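Local coordinates for protein pre-crRNA processing endonuclease (PDB 3VZH) that probably cleaves precursor CRISPR transcripts into guide RNAs, acting as a Cas5d-type endoribonuclease in microbial immune defence, at residues A[129-132]-A[133-136]. Numbering follows the deposited sequence.
Sequences IRKG and GRRD
Lys131 reaches forward to the carbonyl of Gly133 where a Schellman motif ends helix 118-130. In this motif Gly132, at positive phi, is the C-prime residue: Gly132 N bonds to Ile129 O at 3.0 Å, and Gly133 N turns back toward Ser128 O. Lys131 itself has already left helical geometry. Starting from CB, its side chain is turned by a chi1 of 71° that places CG over the backbone and sends the chain toward residues 133-134. CG and CD carry it on, extended at chi2, alongside the turn. The first touch comes at Lys131 CE, 4.1 Å from Arg134 CG, where the two chains pass at a slant and meet through methylenes. A bend at the last torsion (chi4 59°) then swings the ammonium group over the backbone, leaving Lys131 NZ 3.9 Å from Arg134 CA. The two cationic ends stay apart, with Lys131 NZ 6.6 Å from Arg134 NH2. Beyond the turn, Arg134 leans on Ile124 and Ser128 of helix 118-130, and backbone hydrogen bonds tie Arg134 to Ile49 and Arg135 to Ala48, joining the exposed loop to helix 39-49. Ile129 instead packs inward on Phe9 and Val11 of strand 9-15. The lysine tip makes one hydrogen bond across the turn, Lys131 NZ to Gly133 O at 3.1 Å, with the nitrogen 56° out of the carbonyl plane.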
ATOM      1  N   ILE A 129      -6.628  -1.299  13.024  1.00 24.73           N
ATOM      2  CA  ILE A 129      -5.436  -0.502  12.910  1.00 25.21           C
ATOM      3  C   ILE A 129      -4.742  -0.370  14.275  1.00 26.91           C
ATOM      4  O   ILE A 129      -3.501  -0.591  14.394  1.00 25.23           O
ATOM      5  CB  ILE A 129      -5.739   0.908  12.339  1.00 24.36           C
ATOM      6  CG1 ILE A 129      -6.013   0.823  10.801  1.00 24.53           C
ATOM      7  CG2 ILE A 129      -4.587   1.846  12.695  1.00 27.78           C
ATOM      8  CD1 ILE A 129      -6.745   1.974  10.156  1.00 25.67           C
ATOM      9  N   ARG A 130      -5.536  -0.033  15.272  1.00 28.67           N
ATOM     10  CA  ARG A 130      -5.006   0.208  16.600  1.00 30.31           C
ATOM     11  C   ARG A 130      -4.270  -0.997  17.184  1.00 32.04           C
ATOM     12  O   ARG A 130      -3.285  -0.821  17.943  1.00 33.68           O
ATOM     13  CB  ARG A 130      -6.116   0.691  17.553  1.00 30.19           C
ATOM     14  CG  ARG A 130      -5.538   1.190  18.893  1.00 32.67           C
ATOM     15  CD  ARG A 130      -6.413   2.276  19.519  1.00 35.09           C
ATOM     16  NE  ARG A 130      -6.604   3.476  18.663  1.00 35.64           N
ATOM     17  CZ  ARG A 130      -7.516   4.402  18.947  1.00 36.43           C
ATOM     18  NH1 ARG A 130      -8.292   4.240  20.035  1.00 36.36           N
ATOM     19  NH2 ARG A 130      -7.670   5.489  18.214  1.00 42.19           N
ATOM     20  N   LYS A 131      -4.691  -2.213  16.848  1.00 26.54           N
ATOM     21  CA  LYS A 131      -4.050  -3.390  17.446  1.00 29.53           C
ATOM     22  C   LYS A 131      -3.047  -4.048  16.455  1.00 26.21           C
ATOM     23  O   LYS A 131      -2.606  -5.166  16.671  1.00 24.72           O
ATOM     24  CB  LYS A 131      -5.136  -4.355  17.925  1.00 33.65           C
ATOM     25  CG  LYS A 131      -5.892  -5.042  16.801  1.00 38.36           C
ATOM     26  CD  LYS A 131      -6.939  -6.033  17.292  1.00 41.70           C
ATOM     27  CE  LYS A 131      -7.038  -7.097  16.220  1.00 48.39           C
ATOM     28  NZ  LYS A 131      -5.736  -7.800  15.958  1.00 50.97           N
ATOM     29  N   GLY A 132      -2.681  -3.291  15.394  1.00 22.65           N
ATOM     30  CA  GLY A 132      -1.602  -3.648  14.565  1.00 22.02           C
ATOM     31  C   GLY A 132      -2.019  -4.625  13.459  1.00 22.04           C
ATOM     32  O   GLY A 132      -1.159  -5.267  12.838  1.00 22.56           O
ATOM     33  N   GLY A 133      -3.312  -4.645  13.159  1.00 22.46           N
ATOM     34  CA  GLY A 133      -3.819  -5.498  12.062  1.00 20.33           C
ATOM     35  C   GLY A 133      -4.318  -6.852  12.535  1.00 23.45           C
ATOM     36  O   GLY A 133      -3.821  -7.463  13.497  1.00 23.49           O
ATOM     37  N   ARG A 134      -5.404  -7.287  11.890  1.00 22.62           N
ATOM     38  CA  ARG A 134      -5.975  -8.600  12.192  1.00 24.58           C
ATOM     39  C   ARG A 134      -5.101  -9.727  11.691  1.00 28.11           C
ATOM     40  O   ARG A 134      -5.177 -10.809  12.257  1.00 32.29           O
ATOM     41  CB  ARG A 134      -7.370  -8.731  11.639  1.00 27.28           C
ATOM     42  CG  ARG A 134      -8.310  -7.888  12.447  1.00 30.93           C
ATOM     43  CD  ARG A 134      -9.456  -7.500  11.560  1.00 37.20           C
ATOM     44  NE  ARG A 134     -10.549  -8.461  11.503  1.00 36.17           N
ATOM     45  CZ  ARG A 134     -11.629  -8.459  12.292  1.00 36.71           C
ATOM     46  NH1 ARG A 134     -12.556  -9.337  12.063  1.00 40.64           N
ATOM     47  NH2 ARG A 134     -11.752  -7.643  13.335  1.00 36.01           N
ATOM     48  N   ARG A 135      -4.335  -9.543  10.620  1.00 22.87           N
ATOM     49  CA  ARG A 135      -3.396 -10.572  10.181  1.00 25.39           C
ATOM     50  C   ARG A 135      -1.984 -10.042  10.214  1.00 25.13           C
ATOM     51  O   ARG A 135      -1.777  -8.835  10.443  1.00 25.96           O
ATOM     52  CB  ARG A 135      -3.745 -10.970   8.752  1.00 25.82           C
ATOM     53  CG  ARG A 135      -5.175 -11.507   8.645  1.00 31.33           C
ATOM     54  CD  ARG A 135      -5.064 -12.604   7.596  1.00 31.27           C
ATOM     55  NE  ARG A 135      -6.164 -13.565   7.664  1.00 36.59           N
ATOM     56  CZ  ARG A 135      -7.391 -13.348   7.198  1.00 34.99           C
ATOM     57  NH1 ARG A 135      -7.791 -12.160   6.712  1.00 35.79           N
ATOM     58  NH2 ARG A 135      -8.258 -14.323   7.318  1.00 35.39           N
ATOM     59  N   ASP A 136      -1.020 -10.938   9.990  1.00 28.87           N
ATOM     60  CA  ASP A 136       0.402 -10.598   9.864  1.00 29.83           C
ATOM     61  C   ASP A 136       0.646  -9.642   8.692  1.00 29.83           C
ATOM     62  O   ASP A 136       0.141  -9.798   7.560  1.00 26.61           O
ATOM     63  CB  ASP A 136       1.199 -11.879   9.570  1.00 35.66           C
ATOM     64  CG  ASP A 136       1.354 -12.747  10.776  1.00 40.52           C
ATOM     65  OD1 ASP A 136       1.635 -13.938  10.551  1.00 41.24           O
ATOM     66  OD2 ASP A 136       1.262 -12.212  11.920  1.00 42.81           O
TER